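Peroxisomal membrane protein LPX1 (Saccharomyces cerevisiae, PDB 2Y6U) hydrolyses acyl esters in the peroxisome, acting as an alpha/beta-hydrolase with acyl esterase, triacylglycerol lipase and phospholipase A activity. Local coordinates at residues A[211-219]-A[232-242]; A[224-232]-A[324-332]. One frame throughout, in Å; residues are numbered along the deposited sequence. Where two conformers were deposited one is given.

Interaction 1 of 2, residues A[211-219]-A[232-242]; sequences ESEYVKYMR and LQNIIDFERTK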
loop_
_atom_site.group_PDB
_atom_site.type_symbol
_atom_site.label_atom_id
_atom_site.label_comp_id
_atom_site.label_asym_id
_atom_site.label_seq_id
_atom_site.Cartn_x
_atom_site.Cartn_y
_atom_site.Cartn_z
ATOM N N GLU A 211 35.837 23.921 -3.411
ATOM C CA GLU A 211 35.588 23.560 -2.025
ATOM C C GLU A 211 35.363 24.786 -1.132
ATOM O O GLU A 211 34.459 24.776 -0.301
ATOM C CB GLU A 211 36.757 22.710 -1.498
ATOM C CG GLU A 211 36.788 22.405 0.007
ATOM C CD GLU A 211 35.642 21.570 0.460
ATOM O OE1 GLU A 211 34.990 20.919 -0.398
ATOM O OE2 GLU A 211 35.377 21.565 1.680
ATOM N N SER A 212 36.165 25.850 -1.292
ATOM C CA SER A 212 35.971 27.031 -0.447
ATOM C C SER A 212 34.585 27.652 -0.630
ATOM O O SER A 212 33.946 28.013 0.351
ATOM C CB SER A 212 37.044 28.091 -0.708
ATOM O OG SER A 212 38.294 27.454 -0.861
ATOM N N GLU A 213 34.129 27.780 -1.883
ATOM C CA GLU A 213 32.825 28.396 -2.188
ATOM C C GLU A 213 31.665 27.495 -1.720
ATOM O O GLU A 213 30.630 27.999 -1.293
ATOM C CB GLU A 213 32.670 28.648 -3.692
ATOM C CG GLU A 213 33.617 29.694 -4.257
ATOM C CD GLU A 213 33.320 31.087 -3.725
ATOM O OE1 GLU A 213 32.123 31.423 -3.635
ATOM O OE2 GLU A 213 34.278 31.859 -3.430
ATOM N N TYR A 214 31.865 26.191 -1.844
ATOM C CA TYR A 214 30.921 25.188 -1.317
ATOM C C TYR A 214 30.706 25.351 0.195
ATOM O O TYR A 214 29.572 25.545 0.643
ATOM C CB TYR A 214 31.393 23.761 -1.639
ATOM C CG TYR A 214 30.618 22.676 -0.919
ATOM C CD1 TYR A 214 29.243 22.528 -1.109
ATOM C CD2 TYR A 214 31.256 21.828 -0.006
ATOM C CE1 TYR A 214 28.538 21.557 -0.447
ATOM C CE2 TYR A 214 30.559 20.886 0.691
ATOM C CZ TYR A 214 29.178 20.730 0.465
ATOM O OH TYR A 214 28.450 19.776 1.177
ATOM N N VAL A 215 31.766 25.262 0.997
ATOM C CA VAL A 215 31.578 25.392 2.427
ATOM C C VAL A 215 31.031 26.799 2.783
ATOM O O VAL A 215 30.203 26.925 3.671
ATOM C CB VAL A 215 32.867 25.029 3.192
ATOM C CG1 VAL A 215 32.762 25.433 4.666
ATOM C CG2 VAL A 215 33.214 23.530 3.027
ATOM N N LYS A 216 31.475 27.848 2.095
ATOM C CA LYS A 216 30.959 29.211 2.343
ATOM C C LYS A 216 29.441 29.284 2.129
ATOM O O LYS A 216 28.693 29.789 2.970
ATOM C CB LYS A 216 31.643 30.228 1.433
ATOM C CG LYS A 216 31.122 31.701 1.501
ATOM C CD LYS A 216 32.030 32.633 0.659
ATOM C CE LYS A 216 31.650 34.100 0.817
ATOM N NZ LYS A 216 32.531 35.000 0.043
ATOM N N TYR A 217 28.992 28.833 0.972
ATOM C CA TYR A 217 27.550 28.708 0.768
ATOM C C TYR A 217 26.855 27.834 1.844
ATOM O O TYR A 217 25.832 28.245 2.414
ATOM C CB TYR A 217 27.243 28.214 -0.658
ATOM C CG TYR A 217 25.788 28.011 -0.859
ATOM C CD1 TYR A 217 24.947 29.058 -1.199
ATOM C CD2 TYR A 217 25.237 26.745 -0.667
ATOM C CE1 TYR A 217 23.575 28.837 -1.358
ATOM C CE2 TYR A 217 23.906 26.522 -0.826
ATOM C CZ TYR A 217 23.075 27.565 -1.172
ATOM O OH TYR A 217 21.737 27.249 -1.285
ATOM N N MET A 218 27.375 26.650 2.145
ATOM C CA MET A 218 26.639 25.779 3.095
ATOM C C MET A 218 26.469 26.533 4.430
ATOM O O MET A 218 25.390 26.536 4.986
ATOM C CB MET A 218 27.319 24.414 3.274
ATOM C CG MET A 218 27.316 23.606 2.024
ATOM S SD MET A 218 25.588 23.207 1.459
ATOM C CE MET A 218 25.226 21.890 2.662
ATOM N N ARG A 219 27.513 27.237 4.883
ATOM C CA ARG A 219 27.491 27.874 6.215
ATOM C C ARG A 219 26.806 29.251 6.213
ATOM O O ARG A 219 26.417 29.739 7.283
ATOM C CB ARG A 219 28.915 27.996 6.789
ATOM C CG ARG A 219 29.572 26.663 7.076
ATOM C CD ARG A 219 30.950 26.786 7.729
ATOM N NE ARG A 219 31.488 25.433 7.914
ATOM C CZ ARG A 219 31.093 24.567 8.855
ATOM N NH1 ARG A 219 30.188 24.880 9.762
ATOM N NH2 ARG A 219 31.667 23.374 8.931
ATOM N N LEU A 232 25.270 20.382 10.915
ATOM C CA LEU A 232 25.768 21.135 9.763
ATOM C C LEU A 232 27.048 20.518 9.178
ATOM O O LEU A 232 27.136 20.289 7.955
ATOM C CB LEU A 232 25.968 22.586 10.181
ATOM C CG LEU A 232 26.445 23.552 9.112
ATOM C CD1 LEU A 232 25.503 23.440 7.888
ATOM C CD2 LEU A 232 26.501 24.999 9.751
ATOM N N GLN A 233 27.995 20.164 10.040
ATOM C CA GLN A 233 29.224 19.520 9.598
ATOM C C GLN A 233 28.844 18.180 8.950
ATOM O O GLN A 233 29.387 17.863 7.914
ATOM C CB GLN A 233 30.202 19.279 10.753
ATOM C CG GLN A 233 31.605 18.765 10.301
ATOM C CD GLN A 233 32.300 19.766 9.415
ATOM O OE1 GLN A 233 32.520 20.891 9.838
ATOM N NE2 GLN A 233 32.683 19.360 8.198
ATOM N N ASN A 234 27.968 17.389 9.565
ATOM C CA ASN A 234 27.531 16.117 8.932
ATOM C C ASN A 234 26.868 16.326 7.567
ATOM O O ASN A 234 27.127 15.560 6.634
ATOM C CB ASN A 234 26.534 15.409 9.789
ATOM C CG ASN A 234 27.124 14.903 11.039
ATOM O OD1 ASN A 234 28.391 14.788 11.165
ATOM N ND2 ASN A 234 26.229 14.595 12.016
ATOM N N ILE A 235 26.038 17.387 7.464
ATOM C CA ILE A 235 25.395 17.745 6.189
ATOM C C ILE A 235 26.466 18.084 5.157
ATOM O O ILE A 235 26.425 17.606 4.018
ATOM C CB ILE A 235 24.372 18.892 6.346
ATOM C CG1 ILE A 235 23.127 18.397 7.097
ATOM C CG2 ILE A 235 24.008 19.466 4.979
ATOM C CD1 ILE A 235 22.186 19.538 7.641
ATOM N N ILE A 236 27.412 18.924 5.547
ATOM C CA ILE A 236 28.466 19.367 4.646
ATOM C C ILE A 236 29.257 18.201 4.098
ATOM O O ILE A 236 29.490 18.091 2.884
ATOM C CB ILE A 236 29.370 20.430 5.329
ATOM C CG1 ILE A 236 28.592 21.753 5.493
ATOM C CG2 ILE A 236 30.706 20.602 4.540
ATOM C CD1 ILE A 236 29.184 22.793 6.604
ATOM N N ASP A 237 29.641 17.290 4.975
ATOM C CA ASP A 237 30.458 16.147 4.597
ATOM C C ASP A 237 29.666 15.122 3.772
ATOM O O ASP A 237 30.243 14.442 2.880
ATOM C CB ASP A 237 31.063 15.485 5.854
ATOM C CG ASP A 237 32.173 16.360 6.508
ATOM O OD1 ASP A 237 32.813 17.121 5.773
ATOM O OD2 ASP A 237 32.371 16.317 7.751
ATOM N N PHE A 238 28.385 14.979 4.070
ATOM C CA PHE A 238 27.556 13.927 3.404
ATOM C C PHE A 238 27.190 14.354 1.966
ATOM O O PHE A 238 27.173 13.550 1.032
ATOM C CB PHE A 238 26.322 13.675 4.197
ATOM C CG PHE A 238 25.312 12.784 3.508
ATOM C CD1 PHE A 238 25.402 11.415 3.611
ATOM C CD2 PHE A 238 24.260 13.333 2.800
ATOM C CE1 PHE A 238 24.477 10.610 2.977
ATOM C CE2 PHE A 238 23.359 12.568 2.180
ATOM C CZ PHE A 238 23.449 11.195 2.263
ATOM N N GLU A 239 26.910 15.643 1.798
ATOM C CA GLU A 239 26.470 16.184 0.511
ATOM C C GLU A 239 27.604 16.329 -0.483
ATOM O O GLU A 239 27.353 16.423 -1.674
ATOM C CB GLU A 239 25.746 17.550 0.704
ATOM C CG GLU A 239 24.357 17.528 1.375
ATOM C CD GLU A 239 23.282 16.803 0.494
ATOM O OE1 GLU A 239 23.516 16.730 -0.757
ATOM O OE2 GLU A 239 22.179 16.414 1.034
ATOM N N ARG A 240 28.859 16.422 -0.018
ATOM C CA ARG A 240 29.940 16.786 -0.915
ATOM C C ARG A 240 30.201 15.661 -1.921
ATOM O O ARG A 240 30.416 14.531 -1.505
ATOM C CB ARG A 240 31.210 17.059 -0.098
ATOM C CG ARG A 240 32.425 17.405 -0.882
ATOM C CD ARG A 240 33.650 17.435 0.051
ATOM N NE ARG A 240 33.695 18.600 0.929
ATOM C CZ ARG A 240 33.531 18.602 2.265
ATOM N NH1 ARG A 240 33.291 17.488 2.945
ATOM N NH2 ARG A 240 33.626 19.748 2.942
ATOM N N THR A 241 30.104 15.965 -3.221
ATOM C CA THR A 241 30.586 15.078 -4.294
ATOM C C THR A 241 31.510 15.867 -5.267
ATOM O O THR A 241 31.318 17.088 -5.516
ATOM C CB THR A 241 29.451 14.325 -5.070
ATOM O OG1 THR A 241 29.026 15.093 -6.211
ATOM C CG2 THR A 241 28.257 13.949 -4.161
ATOM N N LYS A 242 32.524 15.177 -5.793
ATOM C CA LYS A 242 33.621 15.846 -6.539
ATOM C C LYS A 242 33.909 15.184 -7.871
ATOM O O LYS A 242 33.196 14.267 -8.254
ATOM C CB LYS A 242 34.910 15.876 -5.668
ATOM C CG LYS A 242 34.810 16.820 -4.398
ATOM C CD LYS A 242 36.179 17.036 -3.686
ATOM C CE LYS A 242 36.600 18.563 -3.485
ATOM N NZ LYS A 242 35.972 19.346 -2.287
#
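Met-218 and Ile-236 mark the nearest backbone pairing of two roughly antiparallel helices, 211-219 and 232-239, whose segment axes come within 10.7 Å and run at 141° to each other. Ile-236 is the knob of this interface, seated in a hole formed by Tyr-214, Val-215, Met-218 and Arg-219. Its three carbons beyond CB meet different partners: CG2 meets the ring carbon CE2 of Tyr-214 and CG2 of Val-215, CG1 slides past CB of Met-218, and CD1 lies over the centre of the Arg-219 guanidinium, 3.4 Å from CZ. Arg-219 reaches this place with its chain extended from CG to NE, and NH2 makes a weak bond to OE1 of Gln-233 at the edge of the same plane. The methyl CE of Met-218 meets CG2 of Ile-235 at 3.6 Å.

The phenol of Tyr-214 donates from OH to the carbonyl O of Ile-236 at 2.6 Å, in the carbonyl plane and on a lone pair. Ile-236 O also takes a weak helical bond from Arg-240 N. Arg-240 then grips Glu-211 side-on, NE to OE1 at 3.0 Å and NH2 to OE2 at 2.8 Å, with the two planes 43° apart. Its third nitrogen, NH1, binds OD1 of Asp-237, 2.9 Å away and in the guanidinium plane, while NZ of Lys-242 adds a second cation to Glu-211 OE1 at 2.6 Å. Strand 253-255 touches Tyr-214 and Lys-242 from outside the pair. A single knob-into-hole contact thus joins two helices flanked by a four-residue salt-bridge network; both lie in the chain between sheet strands 164-168 and 286-292, consistent with the cap (lid) that alpha/beta-hydrolases commonly carry there.

Interaction 2 of 2, residues A[224-232]-A[324-332]; sequences FTNAHSQIL and LVNVEAPDL
Val-327 is used twice: its side chain meets Ala-227 and Ile-231, and its carbonyl takes His-228. CG2 of the valine touches CB of Ala-227 at 3.9 Å, while CB and CG1 lie against CG2 of Ile-231, the two branched chains crossing at about a right angle. The carbonyl O of Val-327 accepts from His-228 N at 2.9 Å with an N-H...O angle of 154°, the donor tilted 21° from the carbonyl plane. This backbone bond joins the residue just before helix 229-239 to the short helix 325-328.

Ile-231, in the first turn of its helix, sends its end methyl CD1 to CG of the Pro-330 ring, 3.7 Å away. The same proline carbon meets CD2 of His-228 at 3.7 Å. With CG turned opposite the backbone N (chi1 -170°), the imidazole lies where ND1 accepts from Gln-230 N at 3.1 Å, near the ring plane, and caps the helix. NE2 reaches Asp-331 OD2 through a water; with partners at both ring nitrogens, the rotation of the ring is probably restricted.

Glu-328 packs its aliphatic part on the turn 224-227, CG lying 3.5 Å from the O of Asn-226. Its carboxylate is shared: OE2 accepts from a water that in turn accepts from Asn-226 N, and OE1 bonds Ser-322. Tyr-70 covers Ile-231, Pro-330 and the histidine ring from outside. The chemistry thus implies an apolar centre of Ala-227, Ile-231, Val-327 and Pro-330, crossed by one direct hydrogen bond, with the charged groups of Glu-328 and Asp-331 joined to the opposite segment through water.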
loop_
_atom_site.group_PDB
_atom_site.type_symbol
_atom_site.label_atom_id
_atom_site.label_comp_id
_atom_site.label_asym_id
_atom_site.label_seq_id
_atom_site.Cartn_x
_atom_site.Cartn_y
_atom_site.Cartn_z
ATOM N N PHE A 224 20.646 25.612 5.984
ATOM C CA PHE A 224 21.154 24.909 7.192
ATOM C C PHE A 224 22.117 25.759 8.038
ATOM O O PHE A 224 22.739 25.241 8.969
ATOM C CB PHE A 224 21.796 23.579 6.758
ATOM C CG PHE A 224 20.962 22.847 5.770
ATOM C CD1 PHE A 224 19.691 22.452 6.126
ATOM C CD2 PHE A 224 21.434 22.545 4.491
ATOM C CE1 PHE A 224 18.862 21.800 5.222
ATOM C CE2 PHE A 224 20.624 21.858 3.606
ATOM C CZ PHE A 224 19.369 21.492 3.965
ATOM N N THR A 225 22.162 27.061 7.772
ATOM C CA THR A 225 23.155 27.947 8.421
ATOM C C THR A 225 23.042 27.960 9.923
ATOM O O THR A 225 24.044 28.213 10.635
ATOM C CB THR A 225 23.076 29.435 7.905
ATOM O OG1 THR A 225 21.878 30.040 8.418
ATOM C CG2 THR A 225 23.044 29.461 6.374
ATOM N N ASN A 226 21.831 27.713 10.422
ATOM C CA ASN A 226 21.603 27.760 11.859
ATOM C C ASN A 226 21.490 26.368 12.466
ATOM O O ASN A 226 21.129 26.252 13.617
ATOM C CB ASN A 226 20.366 28.604 12.217
ATOM C CG ASN A 226 20.592 30.090 11.935
ATOM O OD1 ASN A 226 19.823 30.685 11.212
ATOM N ND2 ASN A 226 21.659 30.667 12.470
ATOM N N ALA A 227 21.802 25.327 11.704
ATOM C CA ALA A 227 21.707 23.974 12.245
ATOM C C ALA A 227 22.786 23.800 13.319
ATOM O O ALA A 227 23.815 24.489 13.320
ATOM C CB ALA A 227 21.887 22.932 11.150
ATOM N N HIS A 228 22.487 22.972 14.297
ATOM C CA HIS A 228 23.509 22.542 15.287
ATOM C C HIS A 228 24.846 22.294 14.586
ATOM O O HIS A 228 24.876 21.579 13.576
ATOM C CB HIS A 228 23.025 21.246 15.950
ATOM C CG HIS A 228 23.825 20.828 17.136
ATOM N ND1 HIS A 228 25.110 20.333 17.035
ATOM C CD2 HIS A 228 23.508 20.794 18.449
ATOM C CE1 HIS A 228 25.566 20.073 18.248
ATOM N NE2 HIS A 228 24.602 20.312 19.124
ATOM N N SER A 229 25.932 22.852 15.107
ATOM C CA SER A 229 27.216 22.776 14.387
ATOM C C SER A 229 27.603 21.322 13.953
ATOM O O SER A 229 28.196 21.158 12.890
ATOM C CB SER A 229 28.336 23.448 15.194
ATOM O OG SER A 229 28.357 22.826 16.452
ATOM N N GLN A 230 27.284 20.292 14.757
ATOM C CA GLN A 230 27.646 18.932 14.386
ATOM C C GLN A 230 26.781 18.466 13.234
ATOM O O GLN A 230 27.274 17.754 12.370
ATOM C CB GLN A 230 27.555 17.918 15.553
ATOM C CG GLN A 230 28.403 18.296 16.743
ATOM C CD GLN A 230 28.398 17.284 17.937
ATOM O OE1 GLN A 230 28.638 17.686 19.089
ATOM N NE2 GLN A 230 28.154 16.007 17.659
ATOM N N ILE A 231 25.495 18.827 13.217
ATOM C CA ILE A 231 24.620 18.405 12.134
ATOM C C ILE A 231 24.965 19.116 10.818
ATOM O O ILE A 231 25.045 18.508 9.771
ATOM C CB ILE A 231 23.114 18.581 12.520
ATOM C CG1 ILE A 231 22.804 17.712 13.762
ATOM C CG2 ILE A 231 22.147 18.212 11.408
ATOM C CD1 ILE A 231 21.314 17.817 14.268
ATOM N N LEU A 232 25.270 20.382 10.915
ATOM C CA LEU A 232 25.768 21.135 9.763
ATOM C C LEU A 232 27.048 20.518 9.178
ATOM O O LEU A 232 27.136 20.289 7.955
ATOM C CB LEU A 232 25.968 22.586 10.181
ATOM C CG LEU A 232 26.445 23.552 9.112
ATOM C CD1 LEU A 232 25.503 23.440 7.888
ATOM C CD2 LEU A 232 26.501 24.999 9.751
ATOM N N LEU A 324 12.817 24.268 11.039
ATOM C CA LEU A 324 13.943 23.290 11.000
ATOM C C LEU A 324 14.441 22.909 12.380
ATOM O O LEU A 324 15.647 22.616 12.579
ATOM C CB LEU A 324 15.091 23.837 10.149
ATOM C CG LEU A 324 14.725 24.207 8.723
ATOM C CD1 LEU A 324 15.929 24.736 7.883
ATOM C CD2 LEU A 324 14.051 23.001 8.043
ATOM N N VAL A 325 13.517 22.907 13.335
ATOM C CA VAL A 325 13.820 22.630 14.717
ATOM C C VAL A 325 14.544 21.283 14.888
ATOM O O VAL A 325 15.367 21.162 15.785
ATOM C CB VAL A 325 12.550 22.742 15.567
ATOM C CG1 VAL A 325 11.468 21.642 15.241
ATOM C CG2 VAL A 325 12.942 22.862 17.085
ATOM N N ASN A 326 14.266 20.299 14.012
ATOM C CA ASN A 326 14.939 18.989 14.101
ATOM C C ASN A 326 16.437 19.111 13.932
ATOM O O ASN A 326 17.150 18.317 14.562
ATOM C CB ASN A 326 14.435 17.938 13.108
ATOM C CG ASN A 326 14.605 18.347 11.672
ATOM O OD1 ASN A 326 14.401 19.513 11.353
ATOM N ND2 ASN A 326 15.011 17.395 10.817
ATOM N N VAL A 327 16.913 20.033 13.093
ATOM C CA VAL A 327 18.365 20.213 12.925
ATOM C C VAL A 327 18.935 21.372 13.748
ATOM O O VAL A 327 20.108 21.370 14.014
ATOM C CB VAL A 327 18.788 20.310 11.454
ATOM C CG1 VAL A 327 18.303 18.999 10.701
ATOM C CG2 VAL A 327 18.245 21.547 10.741
ATOM N N GLU A 328 18.102 22.338 14.131
ATOM C CA GLU A 328 18.595 23.499 14.871
ATOM C C GLU A 328 18.549 23.372 16.362
ATOM O O GLU A 328 19.363 23.976 17.042
ATOM C CB GLU A 328 17.830 24.750 14.457
ATOM C CG GLU A 328 17.929 24.992 12.976
ATOM C CD GLU A 328 17.154 26.228 12.486
ATOM O OE1 GLU A 328 16.282 26.740 13.230
ATOM O OE2 GLU A 328 17.405 26.667 11.347
ATOM N N ALA A 329 17.596 22.621 16.888
ATOM C CA ALA A 329 17.558 22.335 18.321
ATOM C C ALA A 329 17.349 20.866 18.543
ATOM O O ALA A 329 16.391 20.473 19.188
ATOM C CB ALA A 329 16.388 23.174 19.000
ATOM N N PRO A 330 18.255 19.993 18.017
ATOM C CA PRO A 330 18.034 18.546 18.139
ATOM C C PRO A 330 17.930 18.073 19.618
ATOM O O PRO A 330 17.205 17.135 19.891
ATOM C CB PRO A 330 19.270 17.963 17.442
ATOM C CG PRO A 330 20.319 19.036 17.655
ATOM C CD PRO A 330 19.591 20.299 17.483
ATOM N N ASP A 331 18.669 18.674 20.538
ATOM C CA ASP A 331 18.648 18.173 21.932
ATOM C C ASP A 331 17.229 18.269 22.516
ATOM O O ASP A 331 16.769 17.322 23.169
ATOM C CB ASP A 331 19.641 18.882 22.800
ATOM C CG ASP A 331 21.066 18.498 22.455
ATOM O OD1 ASP A 331 21.274 17.530 21.715
ATOM O OD2 ASP A 331 21.925 19.189 22.890
ATOM N N LEU A 332 16.548 19.390 22.275
ATOM C CA LEU A 332 15.136 19.567 22.706
ATOM C C LEU A 332 14.200 18.583 22.036
ATOM O O LEU A 332 13.360 18.001 22.701
ATOM C CB LEU A 332 14.643 21.004 22.507
ATOM C CG LEU A 332 15.382 22.048 23.378
ATOM C CD1 LEU A 332 14.880 23.464 23.074
ATOM C CD2 LEU A 332 15.270 21.731 24.878
HETATM O O HOH W 1 19.391 26.437 9.618
HETATM O O HOH W 2 24.302 20.359 21.979
#

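Helix 229-239 belongs to both contacts: its first turn packs on 324-332 in interaction 2, and one side of the following turns lies against 211-219 in interaction 1. Leu-232 is common to the two segments, and the centres of the contacts are 15 Å apart. They also touch directly, with Arg-219 O 3.4 Å from Thr-225 CB and Ile-235 CD1 4.0 Å from Phe-224 CG. Interaction 1 is the more peripheral, about 24 Å from the centre of the chain against about 17 Å for interaction 2. A glycerol, probably from the crystallisation liquor, lies about 3 Å from the Met-218 side chain, while Asn-326 of interaction 2 lies near, without touching, a GxSxG pattern consistent with a nucleophile elbow.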